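Side-chain contacts in pyridoxal kinase (Lactobacillus plantarum, PDB 3H74), which probably phosphorylates pyridoxal with ATP to give pyridoxal 5'-phosphate: residues P157-I162 with T179-A184; C189-E194 with Y229-T234; Q199-R204 with R237-L242. One frame throughout, in Å; residues are numbered along the deposited sequence.

Contact 1 (P157-I162 with T179-A184); sequences PDLEVI and TDVQRA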
# COMPACT_ATOMS: atom_id res chain seq x y z
N PRO A 157 -17.76 9.45 -3.85
CA PRO A 157 -18.74 8.82 -2.97
C PRO A 157 -18.94 9.63 -1.69
O PRO A 157 -18.07 10.42 -1.30
CB PRO A 157 -18.11 7.46 -2.65
CG PRO A 157 -16.64 7.69 -2.78
CD PRO A 157 -16.50 8.67 -3.92
N ASP A 158 -20.09 9.42 -1.04
CA ASP A 158 -20.39 10.02 0.24
C ASP A 158 -19.58 9.30 1.31
O ASP A 158 -19.86 8.15 1.65
CB ASP A 158 -21.90 9.91 0.54
CG ASP A 158 -22.32 10.70 1.76
OD1 ASP A 158 -21.46 11.06 2.59
OD2 ASP A 158 -23.54 10.97 1.89
N LEU A 159 -18.57 10.00 1.83
CA LEU A 159 -17.66 9.45 2.83
C LEU A 159 -18.36 9.05 4.12
O LEU A 159 -17.94 8.12 4.80
CB LEU A 159 -16.51 10.43 3.11
CG LEU A 159 -15.58 10.75 1.93
CD1 LEU A 159 -14.64 11.90 2.27
CD2 LEU A 159 -14.79 9.52 1.48
N GLU A 160 -19.46 9.74 4.44
CA GLU A 160 -20.28 9.41 5.60
C GLU A 160 -20.98 8.05 5.46
O GLU A 160 -21.40 7.46 6.46
CB GLU A 160 -21.33 10.51 5.85
CG GLU A 160 -20.77 11.93 5.94
CD GLU A 160 -20.14 12.25 7.29
OE1 GLU A 160 -20.34 11.48 8.25
OE2 GLU A 160 -19.45 13.29 7.39
N VAL A 161 -21.10 7.56 4.23
CA VAL A 161 -21.72 6.26 3.97
C VAL A 161 -20.66 5.17 3.70
O VAL A 161 -20.71 4.09 4.29
CB VAL A 161 -22.76 6.33 2.81
CG1 VAL A 161 -23.29 4.95 2.46
CG2 VAL A 161 -23.92 7.25 3.19
N ILE A 162 -19.70 5.47 2.82
CA ILE A 162 -18.72 4.46 2.40
C ILE A 162 -17.69 4.10 3.48
O ILE A 162 -17.35 2.93 3.64
CB ILE A 162 -18.08 4.81 1.02
CG1 ILE A 162 -17.31 3.61 0.44
CG2 ILE A 162 -17.20 6.06 1.08
CD1 ILE A 162 -17.16 3.64 -1.07
N THR A 179 -7.45 6.95 -0.00
CA THR A 179 -6.19 7.69 -0.22
C THR A 179 -6.15 8.75 -1.34
O THR A 179 -5.15 9.46 -1.48
CB THR A 179 -5.02 6.71 -0.46
OG1 THR A 179 -5.30 5.93 -1.62
CG2 THR A 179 -4.81 5.80 0.76
N ASP A 180 -7.22 8.86 -2.11
CA ASP A 180 -7.23 9.73 -3.30
C ASP A 180 -8.39 10.71 -3.26
O ASP A 180 -8.90 11.14 -4.31
CB ASP A 180 -7.30 8.88 -4.57
CG ASP A 180 -8.57 8.04 -4.66
OD1 ASP A 180 -9.35 8.02 -3.68
OD2 ASP A 180 -8.80 7.39 -5.70
N VAL A 181 -8.82 11.07 -2.06
CA VAL A 181 -9.95 11.97 -1.92
C VAL A 181 -9.51 13.38 -2.30
O VAL A 181 -8.52 13.89 -1.77
CB VAL A 181 -10.51 11.95 -0.48
CG1 VAL A 181 -11.62 12.98 -0.32
CG2 VAL A 181 -11.05 10.57 -0.14
N GLN A 182 -10.25 13.99 -3.22
CA GLN A 182 -9.97 15.34 -3.66
C GLN A 182 -10.92 16.33 -3.00
O GLN A 182 -12.13 16.10 -2.93
CB GLN A 182 -10.04 15.44 -5.19
CG GLN A 182 -8.91 14.66 -5.85
CD GLN A 182 -8.91 14.76 -7.36
OE1 GLN A 182 -8.94 13.74 -8.05
NE2 GLN A 182 -8.86 15.97 -7.88
N ARG A 183 -10.35 17.42 -2.49
CA ARG A 183 -11.13 18.51 -1.93
C ARG A 183 -10.52 19.79 -2.46
O ARG A 183 -9.37 20.11 -2.13
CB ARG A 183 -11.10 18.51 -0.41
CG ARG A 183 -11.99 17.46 0.21
CD ARG A 183 -12.12 17.68 1.69
NE ARG A 183 -12.98 16.67 2.31
CZ ARG A 183 -13.24 16.61 3.61
NH1 ARG A 183 -12.72 17.50 4.45
NH2 ARG A 183 -14.03 15.65 4.08
N ALA A 184 -11.31 20.50 -3.26
CA ALA A 184 -10.83 21.64 -4.03
C ALA A 184 -9.53 21.27 -4.75
O ALA A 184 -9.51 20.34 -5.56
CB ALA A 184 -10.66 22.87 -3.14
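Leu159, in the first turn of helix 159-167, meets Val181 of strand 178-183 tip to tip: Leu159 CD1 stands 4.1 Å from Val181 CG1. Val181 sets CG1 anti to its backbone N (chi1 175°), which aims that methyl at the helix and leaves CG2 for the adjoining strand, where it rests on Ala190. Leu159 CD1 also packs on Ala190, so the apolar part of the contact is a small three-way cluster of methyl groups, which Val198 also touches at Leu159. This is the tighter part, and even here the two segments bury only 105 Å² between them.

Toward solvent the packing thins out. Arg183 leaves its strand in a nearly straight chain and brings NH2 to 4.2 Å from Leu159 CD1, an oblique approach by the end of the guanidinium. The opposite charge of Glu160 lies near but does not pair with it: Glu160 OE2 is 6.8 Å from Arg183 NH2, so any attraction is probably weak and long-range. The Arg183 side chain also touches Val198 and Tyr200 of strand 198-204, its NH1 meeting Tyr200 CB.

The helix start is fixed locally. Asp158 is the N-cap: Glu160 N donates to Asp158 OD1 at 3.0 Å, a bent bond (137°) that comes from above the carboxylate plane, while Asp158 O accepts from both Val161 N (2.9 Å) and Ile162 N. The result is a capped helix whose first turn lies against one face of the antiparallel sheet of strands 178-183, 186-192 and 198-204, an alpha-on-beta arrangement at the surface of a ribokinase-like fold.

Contact 2 (C189-E194 with Y229-T234); sequences CAWLDE and YPLAPT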
# COMPACT_ATOMS: atom_id res chain seq x y z
N CYS A 189 -6.07 11.87 2.16
CA CYS A 189 -6.65 10.73 2.84
C CYS A 189 -7.85 11.13 3.68
O CYS A 189 -7.84 12.16 4.36
CB CYS A 189 -5.60 10.09 3.75
SG CYS A 189 -4.21 9.32 2.87
N ALA A 190 -8.88 10.29 3.65
CA ALA A 190 -10.04 10.46 4.51
C ALA A 190 -10.25 9.22 5.34
O ALA A 190 -10.06 8.10 4.86
CB ALA A 190 -11.28 10.76 3.68
N TRP A 191 -10.65 9.42 6.59
CA TRP A 191 -10.86 8.32 7.53
C TRP A 191 -11.81 8.76 8.64
O TRP A 191 -12.09 9.96 8.78
CB TRP A 191 -9.52 7.84 8.11
CG TRP A 191 -8.95 8.75 9.14
CD1 TRP A 191 -8.97 8.55 10.49
CD2 TRP A 191 -8.28 10.00 8.93
NE1 TRP A 191 -8.36 9.60 11.13
CE2 TRP A 191 -7.93 10.51 10.20
CE3 TRP A 191 -7.94 10.75 7.79
CZ2 TRP A 191 -7.25 11.72 10.36
CZ3 TRP A 191 -7.27 11.96 7.96
CH2 TRP A 191 -6.93 12.43 9.23
N LEU A 192 -12.29 7.80 9.43
CA LEU A 192 -13.15 8.11 10.57
C LEU A 192 -12.32 8.20 11.84
O LEU A 192 -11.52 7.31 12.13
CB LEU A 192 -14.22 7.03 10.74
CG LEU A 192 -15.25 6.84 9.62
CD1 LEU A 192 -16.09 5.60 9.91
CD2 LEU A 192 -16.14 8.06 9.44
N ASP A 193 -12.52 9.24 12.61
CA ASP A 193 -11.96 9.34 13.93
C ASP A 193 -12.74 8.48 14.91
O ASP A 193 -13.71 7.88 14.56
CB ASP A 193 -11.81 10.82 14.39
CG ASP A 193 -13.12 11.53 14.67
OD1 ASP A 193 -14.13 10.93 14.76
OD2 ASP A 193 -13.04 12.72 14.75
N GLU A 194 -12.26 8.46 16.15
CA GLU A 194 -12.89 7.64 17.17
C GLU A 194 -14.36 7.96 17.43
O GLU A 194 -15.10 7.12 17.85
CB GLU A 194 -12.12 7.81 18.43
CG GLU A 194 -10.88 7.11 18.43
CD GLU A 194 -10.64 6.49 19.80
OE1 GLU A 194 -11.13 7.05 20.77
OE2 GLU A 194 -10.10 5.38 19.86
N TYR A 229 3.72 6.47 15.82
CA TYR A 229 2.97 7.68 15.51
C TYR A 229 1.49 7.39 15.40
O TYR A 229 1.10 6.43 14.74
CB TYR A 229 3.46 8.29 14.21
CG TYR A 229 4.74 9.03 14.36
CD1 TYR A 229 4.76 10.32 14.89
CD2 TYR A 229 5.95 8.45 13.99
CE1 TYR A 229 5.94 11.01 15.03
CE2 TYR A 229 7.14 9.13 14.14
CZ TYR A 229 7.13 10.41 14.66
OH TYR A 229 8.29 11.12 14.81
N PRO A 230 0.66 8.23 16.03
CA PRO A 230 -0.78 8.08 15.87
C PRO A 230 -1.21 8.28 14.41
O PRO A 230 -0.47 8.87 13.62
CB PRO A 230 -1.34 9.20 16.76
CG PRO A 230 -0.26 9.51 17.72
CD PRO A 230 1.00 9.33 16.95
N LEU A 231 -2.38 7.77 14.08
CA LEU A 231 -2.88 7.76 12.70
C LEU A 231 -2.98 9.15 12.07
O LEU A 231 -2.48 9.35 10.96
CB LEU A 231 -4.22 7.02 12.60
CG LEU A 231 -4.81 6.87 11.20
CD1 LEU A 231 -3.92 6.01 10.29
CD2 LEU A 231 -6.22 6.31 11.27
N ALA A 232 -3.62 10.09 12.76
CA ALA A 232 -3.84 11.42 12.17
C ALA A 232 -2.54 12.12 11.78
O ALA A 232 -2.40 12.54 10.62
CB ALA A 232 -4.71 12.29 13.08
N PRO A 233 -1.57 12.26 12.71
CA PRO A 233 -0.30 12.87 12.29
C PRO A 233 0.50 12.03 11.28
O PRO A 233 1.22 12.60 10.45
CB PRO A 233 0.47 13.04 13.60
CG PRO A 233 -0.11 12.04 14.53
CD PRO A 233 -1.56 11.95 14.16
N THR A 234 0.37 10.71 11.34
CA THR A 234 0.97 9.83 10.33
C THR A 234 0.45 10.17 8.93
O THR A 234 1.23 10.33 7.98
CB THR A 234 0.69 8.34 10.63
OG1 THR A 234 1.45 7.93 11.77
CG2 THR A 234 1.07 7.46 9.44
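Strand 186-192 turns Trp191 toward the first turn of helix 231-251, which begins right after Pro230, the N-cap residue; Pro230 O takes both Thr234 N and Thr234 OG1, the hydroxyl at 2.8 Å. Two side chains of that turn meet the indole, both obliquely to its ring. Leu231 CD2 comes to 3.6 Å from Trp191 CD1 and lies close to NE1 as well, the leucine and the indole running alongside one another and pointing opposite ways. At the six-membered end, Trp191 CZ2 rests 3.8 Å from Ala232 CB. In Leu231, CG anti to the backbone N (chi1 -176°) together with a chi2 of 64° brings CD2 to the pyrrole end of the ring. Were Trp191 replaced by an alanine, Leu231 and Ala232 would probably lose their aromatic partner and a gap would open between strand and helix. The indole also touches Leu235 one turn further along the helix, and Gln199 and Cys201 on strand 198-204. Behind the strand, Ala190 and Leu192 pack on helix 159-167, while Thr234 leans on Leu224 and Leu225 of helix 213-226.

Contact 3 (Q199-R204 with R237-L242); sequences QYCGAR and RANQWL
Asn239 of helix 231-251 reaches for strand 198-204 near Cys201, and it is the side chain to follow. Its CB leaves the helix toward the strand, and a chi1 of -78° swings CG away from the carbonyl carbon, from where the amide extends toward Cys201. CG then lies 4.1 Å from Cys201 O, a plain van der Waals approach. At the tip, ND2 comes to 4.1 Å from Cys201 SG and about as near to Cys201 O, neither being a hydrogen bond. One N-H of ND2 is given back to the helix, to Leu235 O one turn earlier, and this probably fixes which way the amide is turned. Beside it, Cys189 SG of the central strand also packs on ND2, so two sulfurs lie round the same nitrogen.

The other touch is made by the helix backbone: Ala203 CB stands 4.0 Å from Asn239 O. Here the chains run nearest each other, with Ala203 CA and Gln240 CA 6.2 Å apart, a spacing that the small methyl of Ala203 suits. At the strand's end, Asn243 ND2 of the same helix hydrogen-bonds to Arg204 O. The arrangement is an alpha/beta layer, an edge strand of a three-stranded antiparallel sheet covered by a long helix, within the ribokinase-like fold of this family.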
# COMPACT_ATOMS: atom_id res chain seq x y z
N GLN A 199 -12.60 12.61 8.91
CA GLN A 199 -11.45 13.49 8.91
C GLN A 199 -10.75 13.43 7.57
O GLN A 199 -10.87 12.46 6.83
CB GLN A 199 -10.48 13.13 10.04
CG GLN A 199 -11.07 13.22 11.45
CD GLN A 199 -11.57 14.62 11.81
OE1 GLN A 199 -11.10 15.63 11.27
NE2 GLN A 199 -12.52 14.68 12.73
N TYR A 200 -10.02 14.48 7.24
CA TYR A 200 -9.30 14.57 5.98
C TYR A 200 -8.00 15.26 6.16
O TYR A 200 -7.89 16.23 6.84
CB TYR A 200 -10.14 15.34 4.95
CG TYR A 200 -9.50 15.58 3.59
CD1 TYR A 200 -9.60 14.63 2.59
CD2 TYR A 200 -8.83 16.73 3.30
CE1 TYR A 200 -9.04 14.82 1.36
CE2 TYR A 200 -8.31 16.93 2.07
CZ TYR A 200 -8.40 15.97 1.10
OH TYR A 200 -7.84 16.19 -0.12
N CYS A 201 -7.00 14.79 5.50
CA CYS A 201 -5.85 15.62 5.31
C CYS A 201 -5.30 15.38 3.93
O CYS A 201 -5.34 14.34 3.42
CB CYS A 201 -4.81 15.38 6.34
SG CYS A 201 -4.20 13.80 6.40
N GLY A 202 -4.81 16.45 3.37
CA GLY A 202 -4.28 16.40 2.03
C GLY A 202 -3.13 17.37 1.75
O GLY A 202 -2.64 17.99 2.60
N ALA A 203 -2.73 17.40 0.51
CA ALA A 203 -1.70 18.32 0.08
C ALA A 203 -2.13 18.81 -1.29
O ALA A 203 -2.92 18.16 -1.98
CB ALA A 203 -0.35 17.61 0.03
N ARG A 204 -1.61 19.96 -1.70
CA ARG A 204 -2.00 20.56 -2.97
C ARG A 204 -1.59 19.65 -4.13
O ARG A 204 -0.42 19.29 -4.26
CB ARG A 204 -1.38 21.94 -3.09
CG ARG A 204 -1.90 22.78 -4.25
CD ARG A 204 -1.46 24.25 -4.14
NE ARG A 204 -1.99 24.88 -2.93
CZ ARG A 204 -3.00 25.75 -2.90
NH1 ARG A 204 -3.58 26.16 -4.02
NH2 ARG A 204 -3.40 26.24 -1.74
N ARG A 237 1.74 13.63 7.73
CA ARG A 237 3.13 13.58 7.31
C ARG A 237 3.30 12.79 6.02
O ARG A 237 4.04 13.22 5.11
CB ARG A 237 4.02 12.99 8.41
CG ARG A 237 5.47 12.79 8.00
CD ARG A 237 6.31 12.42 9.20
NE ARG A 237 6.64 13.61 9.97
CZ ARG A 237 6.75 13.67 11.30
NH1 ARG A 237 7.07 14.82 11.87
NH2 ARG A 237 6.53 12.60 12.05
N ALA A 238 2.61 11.66 5.90
CA ALA A 238 2.74 10.82 4.72
C ALA A 238 2.29 11.56 3.47
O ALA A 238 2.94 11.48 2.42
CB ALA A 238 1.97 9.53 4.89
N ASN A 239 1.21 12.31 3.58
CA ASN A 239 0.75 13.10 2.43
C ASN A 239 1.74 14.21 2.02
O ASN A 239 1.99 14.43 0.88
CB ASN A 239 -0.69 13.63 2.73
CG ASN A 239 -1.72 12.54 2.52
OD1 ASN A 239 -2.11 12.30 1.45
ND2 ASN A 239 -2.00 11.81 3.53
N GLN A 240 2.30 14.85 3.01
CA GLN A 240 3.28 15.87 2.77
C GLN A 240 4.53 15.27 2.10
O GLN A 240 5.05 15.81 1.17
CB GLN A 240 3.71 16.60 4.05
CG GLN A 240 4.99 17.46 3.73
CD GLN A 240 5.32 18.55 4.75
OE1 GLN A 240 6.12 18.30 5.67
NE2 GLN A 240 4.75 19.74 4.58
N TRP A 241 4.97 14.14 2.61
CA TRP A 241 6.19 13.48 2.07
C TRP A 241 5.96 12.97 0.64
O TRP A 241 6.80 13.10 -0.20
CB TRP A 241 6.56 12.35 3.04
CG TRP A 241 7.34 12.80 4.26
CD1 TRP A 241 7.66 14.06 4.60
CD2 TRP A 241 7.94 11.95 5.22
NE1 TRP A 241 8.42 14.05 5.73
CE2 TRP A 241 8.62 12.76 6.12
CE3 TRP A 241 7.99 10.58 5.39
CZ2 TRP A 241 9.32 12.23 7.22
CZ3 TRP A 241 8.72 10.06 6.48
CH2 TRP A 241 9.34 10.90 7.36
N LEU A 242 4.78 12.43 0.37
CA LEU A 242 4.47 12.00 -1.00
C LEU A 242 4.40 13.23 -1.97
O LEU A 242 4.90 13.17 -3.02
CB LEU A 242 3.16 11.21 -1.04
CG LEU A 242 2.80 10.69 -2.43
CD1 LEU A 242 3.83 9.57 -2.85
CD2 LEU A 242 1.26 10.21 -2.44

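In the fold
All three contacts reach the antiparallel sheet of strands 178-183, 186-192 and 198-204, one strand each in that order. Contact 1 closes before the others open, whereas contacts 2 and 3 cross along the chain and share helix 231-251, contact 2 at its first turn and contact 3 further along. Their centres lie about 11 Å apart, with contact 1 about 15 Å from contact 2 and about 14 Å from contact 3. Helix 159-167 and helix 231-251 thus pack on the two faces of the sheet, its middle strand pointing Ala190 to one and Trp191 to the other. The hydrogen bond between Val181 O and Tyr200 OH further ties contact 1 to contact 3.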